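Local atomic coordinates of neurotoxin (Clostridium botulinum, PDB entry 1ZB7), a protein that acts as a zinc endopeptidase that cleaves synaptobrevins (VAMP1, VAMP2 and VAMP3) in the cytosol of the host cell. Residues A[15-20]-A[36-41]; A[21-26]-A[137-142]. All coordinates share one frame; numbering follows the deposited sequence.

How the contacts relate
From the N terminus the chain first runs through 15-20, enters strand 19-23 and turns back along strand 34-38, so contact 1 closes a beta hairpin with 15 residues between its segments. Contact 2 begins inside that loop, at 21-26, and closes a far longer one over 110 residues, through two helices, to strand 137-142. The segments therefore alternate, and the two contacts cross instead of nesting. Strand 19-23 is common to both: hairpin partner 34-38 lies on one edge and 137-142 on the other, within one mixed sheet. The contact centres are about 12 Å apart, and they meet where Lys140 NZ donates to Asn16 O and Met22 CE packs against Ala36 CB.

Contact 1: residues A[15-20]-A[36-41]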
ATOM      1  N   ASN A  15      -0.532  33.782  33.984  1.00 40.12           N
ATOM      2  CA  ASN A  15       0.341  34.922  34.172  1.00 40.91           C
ATOM      3  C   ASN A  15       0.425  35.858  32.931  1.00 40.65           C
ATOM      4  O   ASN A  15       1.122  36.836  33.001  1.00 42.07           O
ATOM      5  CB  ASN A  15       1.767  34.458  34.610  1.00 39.93           C
ATOM      6  CG  ASN A  15       2.337  33.394  33.686  1.00 37.51           C
ATOM      7  OD1 ASN A  15       2.305  33.529  32.452  1.00 36.43           O
ATOM      8  ND2 ASN A  15       2.893  32.375  34.255  1.00 37.13           N
ATOM      9  N   ASN A  16      -0.286  35.494  31.832  1.00 41.18           N
ATOM     10  CA  ASN A  16      -0.424  36.262  30.598  1.00 39.12           C
ATOM     11  C   ASN A  16       0.787  36.212  29.748  1.00 40.45           C
ATOM     12  O   ASN A  16       0.860  36.913  28.791  1.00 40.70           O
ATOM     13  CB  ASN A  16      -0.786  37.713  30.884  1.00 40.90           C
ATOM     14  CG  ASN A  16      -2.108  37.856  31.581  1.00 37.97           C
ATOM     15  OD1 ASN A  16      -3.081  37.219  31.210  1.00 41.80           O
ATOM     16  ND2 ASN A  16      -2.138  38.627  32.607  1.00 37.75           N
ATOM     17  N   ASP A  17       1.769  35.403  30.123  1.00 41.23           N
ATOM     18  CA  ASP A  17       3.014  35.257  29.416  1.00 41.21           C
ATOM     19  C   ASP A  17       3.073  33.810  28.885  1.00 41.74           C
ATOM     20  O   ASP A  17       2.817  33.542  27.684  1.00 42.17           O
ATOM     21  CB  ASP A  17       4.189  35.554  30.361  1.00 41.73           C
ATOM     22  CG  ASP A  17       5.583  35.282  29.696  1.00 46.07           C
ATOM     23  OD1 ASP A  17       5.702  34.972  28.491  1.00 52.83           O
ATOM     24  OD2 ASP A  17       6.572  35.295  30.406  1.00 53.71           O
ATOM     25  N   ASP A  18       3.401  32.855  29.766  1.00 41.00           N
ATOM     26  CA  ASP A  18       3.541  31.479  29.306  1.00 41.09           C
ATOM     27  C   ASP A  18       2.407  30.591  29.830  1.00 40.06           C
ATOM     28  O   ASP A  18       2.298  29.444  29.461  1.00 39.92           O
ATOM     29  CB  ASP A  18       4.949  30.943  29.598  1.00 41.48           C
ATOM     30  CG  ASP A  18       5.282  30.945  31.092  1.00 41.98           C
ATOM     31  OD1 ASP A  18       4.450  31.310  31.969  1.00 46.79           O
ATOM     32  OD2 ASP A  18       6.380  30.517  31.414  1.00 44.33           O
ATOM     33  N   ILE A  19       1.533  31.177  30.629  1.00 40.06           N
ATOM     34  CA  ILE A  19       0.282  30.537  31.027  1.00 40.53           C
ATOM     35  C   ILE A  19      -0.831  31.538  30.740  1.00 40.34           C
ATOM     36  O   ILE A  19      -0.879  32.618  31.350  1.00 41.38           O
ATOM     37  CB  ILE A  19       0.266  30.060  32.509  1.00 39.10           C
ATOM     38  CG1 ILE A  19       1.433  29.114  32.757  1.00 40.65           C
ATOM     39  CG2 ILE A  19      -1.041  29.349  32.779  1.00 39.30           C
ATOM     40  CD1 ILE A  19       1.681  28.675  34.190  1.00 39.37           C
ATOM     41  N   ILE A  20      -1.650  31.214  29.750  1.00 39.48           N
ATOM     42  CA  ILE A  20      -2.612  32.138  29.208  1.00 38.69           C
ATOM     43  C   ILE A  20      -3.952  31.467  28.892  1.00 38.95           C
ATOM     44  O   ILE A  20      -4.082  30.196  28.885  1.00 38.86           O
ATOM     45  CB  ILE A  20      -2.048  32.837  27.839  1.00 39.16           C
ATOM     46  CG1 ILE A  20      -1.964  31.788  26.708  1.00 39.44           C
ATOM     47  CG2 ILE A  20      -0.691  33.488  27.995  1.00 39.46           C
ATOM     48  CD1 ILE A  20      -1.750  32.440  25.233  1.00 41.83           C
ATOM     49  N   ALA A  36      -3.719  27.595  28.364  1.00 41.55           N
ATOM     50  CA  ALA A  36      -2.609  27.056  27.579  1.00 39.85           C
ATOM     51  C   ALA A  36      -1.227  27.354  28.205  1.00 37.66           C
ATOM     52  O   ALA A  36      -1.087  28.271  28.966  1.00 37.10           O
ATOM     53  CB  ALA A  36      -2.727  27.555  26.003  1.00 39.92           C
ATOM     54  N   PHE A  37      -0.264  26.486  27.926  1.00 38.62           N
ATOM     55  CA  PHE A  37       1.071  26.432  28.595  1.00 38.37           C
ATOM     56  C   PHE A  37       2.166  26.415  27.508  1.00 38.95           C
ATOM     57  O   PHE A  37       2.183  25.555  26.599  1.00 39.08           O
ATOM     58  CB  PHE A  37       1.224  25.227  29.490  1.00 37.70           C
ATOM     59  CG  PHE A  37       0.144  25.091  30.500  1.00 36.47           C
ATOM     60  CD1 PHE A  37       0.349  25.496  31.825  1.00 39.92           C
ATOM     61  CD2 PHE A  37      -1.100  24.652  30.128  1.00 39.33           C
ATOM     62  CE1 PHE A  37      -0.650  25.408  32.776  1.00 35.85           C
ATOM     63  CE2 PHE A  37      -2.141  24.546  31.083  1.00 40.56           C
ATOM     64  CZ  PHE A  37      -1.884  24.942  32.427  1.00 40.62           C
ATOM     65  N   ARG A  38       3.033  27.413  27.579  1.00 38.92           N
ATOM     66  CA  ARG A  38       4.106  27.510  26.637  1.00 39.55           C
ATOM     67  C   ARG A  38       5.307  26.804  27.224  1.00 39.96           C
ATOM     68  O   ARG A  38       6.093  27.384  28.029  1.00 40.94           O
ATOM     69  CB  ARG A  38       4.429  28.959  26.266  1.00 38.75           C
ATOM     70  CG  ARG A  38       5.334  29.116  25.002  1.00 41.82           C
ATOM     71  CD  ARG A  38       5.833  30.549  24.652  1.00 37.49           C
ATOM     72  NE  ARG A  38       6.733  31.048  25.680  1.00 45.20           N
ATOM     73  CZ  ARG A  38       6.534  32.124  26.454  1.00 46.99           C
ATOM     74  NH1 ARG A  38       5.451  32.865  26.321  1.00 51.19           N
ATOM     75  NH2 ARG A  38       7.412  32.440  27.416  1.00 45.44           N
ATOM     76  N   ILE A  39       5.466  25.583  26.768  1.00 39.24           N
ATOM     77  CA  ILE A  39       6.553  24.751  27.212  1.00 40.72           C
ATOM     78  C   ILE A  39       7.924  24.973  26.518  1.00 41.58           C
ATOM     79  O   ILE A  39       9.003  24.686  27.081  1.00 40.52           O
ATOM     80  CB  ILE A  39       6.131  23.250  27.097  1.00 40.44           C
ATOM     81  CG1 ILE A  39       5.740  22.918  25.636  1.00 44.13           C
ATOM     82  CG2 ILE A  39       5.013  22.972  28.043  1.00 37.02           C
ATOM     83  CD1 ILE A  39       6.078  21.524  25.292  1.00 46.99           C
ATOM     84  N   ILE A  40       7.847  25.459  25.285  1.00 44.03           N
ATOM     85  CA  ILE A  40       8.974  25.769  24.422  1.00 45.09           C
ATOM     86  C   ILE A  40       8.521  27.017  23.723  1.00 45.12           C
ATOM     87  O   ILE A  40       7.334  27.210  23.520  1.00 44.32           O
ATOM     88  CB  ILE A  40       9.265  24.628  23.355  1.00 46.09           C
ATOM     89  CG1 ILE A  40       9.722  23.340  24.024  1.00 49.41           C
ATOM     90  CG2 ILE A  40      10.450  25.045  22.390  1.00 47.35           C
ATOM     91  CD1 ILE A  40       9.470  21.952  23.245  1.00 48.57           C
ATOM     92  N   ASP A  41       9.449  27.922  23.395  1.00 47.03           N
ATOM     93  CA  ASP A  41       9.081  29.024  22.484  1.00 47.37           C
ATOM     94  C   ASP A  41       8.259  28.604  21.225  1.00 44.79           C
ATOM     95  O   ASP A  41       8.617  27.682  20.502  1.00 44.31           O
ATOM     96  CB  ASP A  41      10.293  29.842  22.111  1.00 49.01           C
ATOM     97  CG  ASP A  41      10.853  30.606  23.378  1.00 60.22           C
ATOM     98  OD1 ASP A  41      10.223  31.671  23.883  1.00 64.25           O
ATOM     99  OD2 ASP A  41      11.865  30.047  23.881  1.00 67.83           O
TER
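Asp17 and Asp18 meet Arg38 at the mouth of an antiparallel hairpin, whose strands then pair Ile19 with Phe37 and Ile20 with Ala36. The approach to the first strand is shaped by Asn15, whose OD1 accepts the backbone N-H groups of Asp17, Asp18 and Ile19, an Asx turn extended into an Asx motif. Asparagine suits this place because its amide also donates: ND2 lies 3.0 Å from Asp18 OD1. Asp17 then extends its carboxylate with CG anti to the backbone N (chi1 175°), and OD1 receives Arg38 NH1 at 3.0 Å and NH2 at 3.2 Å. This end-on salt bridge is made to a single oxygen, which lies in the guanidinium plane although the two flat groups are turned 41° apart. Asp18 touches the same guanidinium differently, its CB lying over one face, 3.6 Å from Arg38 NH2, while its OD2 forms a salt bridge with Lys6. Arginine suits this place because it offers both that broad face and two end nitrogens; the bond from Arg38 N to Asp18 O, 2.9 Å, is ordinary strand pairing. Ile19 and Phe37 form a non-hydrogen-bonded pair in which the branched isoleucine meets one flank of the ring obliquely, CG1 to CD1 at 3.9 Å and CG2 to CE1 at 4.0 Å. Ile20 and Ala36 are the hydrogen-bonded pair: Ile20 O accepts Ala36 N at 2.7 Å, and Ala36 O takes Ile20 N. Both point to the opposite face from Phe37, where the small alanine lies beside Trp44. Strand 43-46 continues the sheet beyond 34-38, while Phe37 packs edge-to-face with Phe8 and touches Leu89 of helix 82-99.

Contact 2: residues A[21-26]-A[137-142]; sequences MMEPFN and SINKKI
Met22 and Ile138 cross at an angle, Ile138 pointing toward 21-26 so that its CD1 is 3.6 Å from both SD and CE of Met22. Met22 CG sits between the backbone N and the carbonyl carbon (chi1 66°), and further bends along the flexible chain bring thioether and methyl to the isoleucine tip. The other branch, Ile138 CG2, rests against Pro24 CA at 3.7 Å, where the proline follows the end of the strand. On the sheet face opposite Met22, Glu23 and Asn139 run side by side, pointing the same way. Asn139 ND2 donates to Glu23 OE1 at 3.1 Å with the oxygen in the amide plane; an amide suits this neighbour because it offers an N-H to the acid. The strands run antiparallel, with Met22 and Lys140 a non-hydrogen-bonded pair. Glu23 N donates to Asn139 O at 2.9 Å and Lys141 N to Met21 O at 3.1 Å, while a water bridges Met21 N and Lys141 O. Strand 150-155 flanks 137-142 on its far edge, strand 34-38 lies beyond 21-23, and Ile159 of strand 158-161 packs against Met22, Pro24 and Ile138.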
ATOM      1  N   MET A  21      -4.938  32.334  28.634  1.00 39.73           N
ATOM      2  CA  MET A  21      -6.215  32.040  27.997  1.00 40.94           C
ATOM      3  C   MET A  21      -6.129  32.371  26.529  1.00 41.71           C
ATOM      4  O   MET A  21      -5.720  33.446  26.147  1.00 41.87           O
ATOM      5  CB  MET A  21      -7.348  32.811  28.663  1.00 41.80           C
ATOM      6  CG  MET A  21      -7.572  32.442  30.154  1.00 42.62           C
ATOM      7  SD  MET A  21      -7.747  30.659  30.516  1.00 45.86           S
ATOM      8  CE  MET A  21      -9.430  30.327  29.997  1.00 43.22           C
ATOM      9  N   MET A  22      -6.477  31.415  25.695  1.00 42.75           N
ATOM     10  CA  MET A  22      -6.330  31.567  24.285  1.00 44.22           C
ATOM     11  C   MET A  22      -7.509  30.989  23.518  1.00 43.66           C
ATOM     12  O   MET A  22      -8.139  30.065  23.940  1.00 42.64           O
ATOM     13  CB  MET A  22      -4.997  30.947  23.763  1.00 44.96           C
ATOM     14  CG  MET A  22      -4.910  29.473  23.888  1.00 45.67           C
ATOM     15  SD  MET A  22      -4.019  28.597  22.631  1.00 50.07           S
ATOM     16  CE  MET A  22      -2.305  29.143  22.922  1.00 46.36           C
ATOM     17  N   GLU A  23      -7.776  31.588  22.376  1.00 46.24           N
ATOM     18  CA  GLU A  23      -8.863  31.211  21.522  1.00 49.27           C
ATOM     19  C   GLU A  23      -8.230  30.887  20.165  1.00 50.48           C
ATOM     20  O   GLU A  23      -7.910  31.750  19.416  1.00 48.14           O
ATOM     21  CB  GLU A  23      -9.836  32.367  21.513  1.00 49.84           C
ATOM     22  CG  GLU A  23     -11.213  32.028  21.179  1.00 55.05           C
ATOM     23  CD  GLU A  23     -11.429  32.141  19.728  1.00 61.24           C
ATOM     24  OE1 GLU A  23     -11.718  33.304  19.310  1.00 70.18           O
ATOM     25  OE2 GLU A  23     -11.255  31.080  19.045  1.00 64.82           O
ATOM     26  N   PRO A  24      -7.937  29.612  19.914  1.00 54.07           N
ATOM     27  CA  PRO A  24      -7.156  29.221  18.719  1.00 56.14           C
ATOM     28  C   PRO A  24      -7.891  28.923  17.405  1.00 58.30           C
ATOM     29  O   PRO A  24      -7.266  28.550  16.448  1.00 57.76           O
ATOM     30  CB  PRO A  24      -6.491  27.933  19.171  1.00 56.09           C
ATOM     31  CG  PRO A  24      -7.410  27.369  20.245  1.00 55.56           C
ATOM     32  CD  PRO A  24      -8.283  28.456  20.762  1.00 53.90           C
ATOM     33  N   PHE A  25      -9.198  29.031  17.388  1.00 62.29           N
ATOM     34  CA  PHE A  25     -10.008  28.728  16.201  1.00 66.66           C
ATOM     35  C   PHE A  25     -10.605  30.062  15.940  1.00 70.26           C
ATOM     36  O   PHE A  25     -11.118  30.688  16.863  1.00 73.88           O
ATOM     37  CB  PHE A  25     -11.086  27.668  16.530  1.00 65.85           C
ATOM     38  CG  PHE A  25     -10.522  26.440  17.182  1.00 67.32           C
ATOM     39  CD1 PHE A  25      -9.561  25.665  16.516  1.00 66.45           C
ATOM     40  CD2 PHE A  25     -10.910  26.060  18.481  1.00 70.15           C
ATOM     41  CE1 PHE A  25      -9.003  24.556  17.110  1.00 66.77           C
ATOM     42  CE2 PHE A  25     -10.361  24.908  19.092  1.00 67.77           C
ATOM     43  CZ  PHE A  25      -9.391  24.168  18.407  1.00 67.26           C
ATOM     44  N   ASN A  26     -10.490  30.593  14.752  1.00 73.45           N
ATOM     45  CA  ASN A  26     -10.893  32.014  14.591  1.00 75.35           C
ATOM     46  C   ASN A  26     -12.449  32.280  14.711  1.00 76.95           C
ATOM     47  O   ASN A  26     -13.260  31.370  14.891  1.00 77.45           O
ATOM     48  CB  ASN A  26     -10.169  32.614  13.382  1.00 75.48           C
ATOM     49  CG  ASN A  26      -8.662  32.264  13.394  1.00 76.26           C
ATOM     50  OD1 ASN A  26      -8.282  31.137  13.030  1.00 79.30           O
ATOM     51  ND2 ASN A  26      -7.814  33.193  13.867  1.00 70.40           N
ATOM     52  N   SER A 137      -1.925  34.214  13.357  1.00 41.82           N
ATOM     53  CA  SER A 137      -2.346  34.757  14.661  1.00 42.79           C
ATOM     54  C   SER A 137      -3.680  34.162  15.205  1.00 43.33           C
ATOM     55  O   SER A 137      -4.633  33.910  14.458  1.00 42.71           O
ATOM     56  CB  SER A 137      -2.528  36.278  14.637  1.00 42.72           C
ATOM     57  OG  SER A 137      -1.267  36.992  14.414  1.00 47.08           O
ATOM     58  N   ILE A 138      -3.683  33.944  16.518  1.00 43.73           N
ATOM     59  CA  ILE A 138      -4.858  33.634  17.348  1.00 44.87           C
ATOM     60  C   ILE A 138      -5.089  34.744  18.356  1.00 45.35           C
ATOM     61  O   ILE A 138      -4.288  35.662  18.503  1.00 44.31           O
ATOM     62  CB  ILE A 138      -4.671  32.268  18.101  1.00 45.20           C
ATOM     63  CG1 ILE A 138      -3.461  32.251  19.063  1.00 45.28           C
ATOM     64  CG2 ILE A 138      -4.465  31.186  17.067  1.00 45.95           C
ATOM     65  CD1 ILE A 138      -3.477  31.014  20.031  1.00 48.98           C
ATOM     66  N   ASN A 139      -6.215  34.667  19.044  1.00 47.07           N
ATOM     67  CA  ASN A 139      -6.557  35.603  20.115  1.00 47.44           C
ATOM     68  C   ASN A 139      -6.026  35.076  21.450  1.00 46.36           C
ATOM     69  O   ASN A 139      -6.218  33.912  21.815  1.00 45.61           O
ATOM     70  CB  ASN A 139      -8.037  35.710  20.312  1.00 48.90           C
ATOM     71  CG  ASN A 139      -8.780  36.372  19.152  1.00 53.63           C
ATOM     72  OD1 ASN A 139      -8.375  37.375  18.615  1.00 53.38           O
ATOM     73  ND2 ASN A 139      -9.959  35.802  18.830  1.00 60.49           N
ATOM     74  N   LYS A 140      -5.413  35.976  22.175  1.00 46.11           N
ATOM     75  CA  LYS A 140      -4.990  35.803  23.546  1.00 46.84           C
ATOM     76  C   LYS A 140      -5.733  36.831  24.417  1.00 48.19           C
ATOM     77  O   LYS A 140      -5.919  38.005  24.055  1.00 47.54           O
ATOM     78  CB  LYS A 140      -3.469  36.049  23.587  1.00 47.41           C
ATOM     79  CG  LYS A 140      -2.860  36.559  24.925  1.00 47.69           C
ATOM     80  CD  LYS A 140      -1.305  36.795  24.737  1.00 47.04           C
ATOM     81  CE  LYS A 140      -0.597  36.821  26.086  1.00 48.40           C
ATOM     82  NZ  LYS A 140       0.713  37.598  25.989  1.00 50.67           N
ATOM     83  N   LYS A 141      -6.106  36.424  25.608  1.00 50.24           N
ATOM     84  CA  LYS A 141      -6.825  37.297  26.504  1.00 51.55           C
ATOM     85  C   LYS A 141      -5.920  37.609  27.668  1.00 53.90           C
ATOM     86  O   LYS A 141      -5.568  36.689  28.418  1.00 57.28           O
ATOM     87  CB  LYS A 141      -8.069  36.588  26.982  1.00 51.11           C
ATOM     88  CG  LYS A 141      -9.152  37.457  27.393  1.00 52.33           C
ATOM     89  CD  LYS A 141     -10.261  36.657  28.046  1.00 56.03           C
ATOM     90  CE  LYS A 141     -11.434  36.370  27.120  1.00 56.29           C
ATOM     91  NZ  LYS A 141     -12.577  35.980  27.995  1.00 57.31           N
ATOM     92  N   ILE A 142      -5.606  38.887  27.849  1.00 55.34           N
ATOM     93  CA  ILE A 142      -4.798  39.399  28.960  1.00 57.42           C
ATOM     94  C   ILE A 142      -5.729  39.546  30.157  1.00 59.01           C
ATOM     95  O   ILE A 142      -6.612  40.351  30.112  1.00 59.67           O
ATOM     96  CB  ILE A 142      -4.165  40.814  28.651  1.00 56.99           C
ATOM     97  CG1 ILE A 142      -3.356  40.838  27.346  1.00 57.91           C
ATOM     98  CG2 ILE A 142      -3.296  41.278  29.776  1.00 56.51           C
ATOM     99  CD1 ILE A 142      -2.107  39.925  27.354  1.00 59.77           C
TER
HETATM  100  O   HOH W   1      -3.928  35.269  29.583  1.00 43.97           O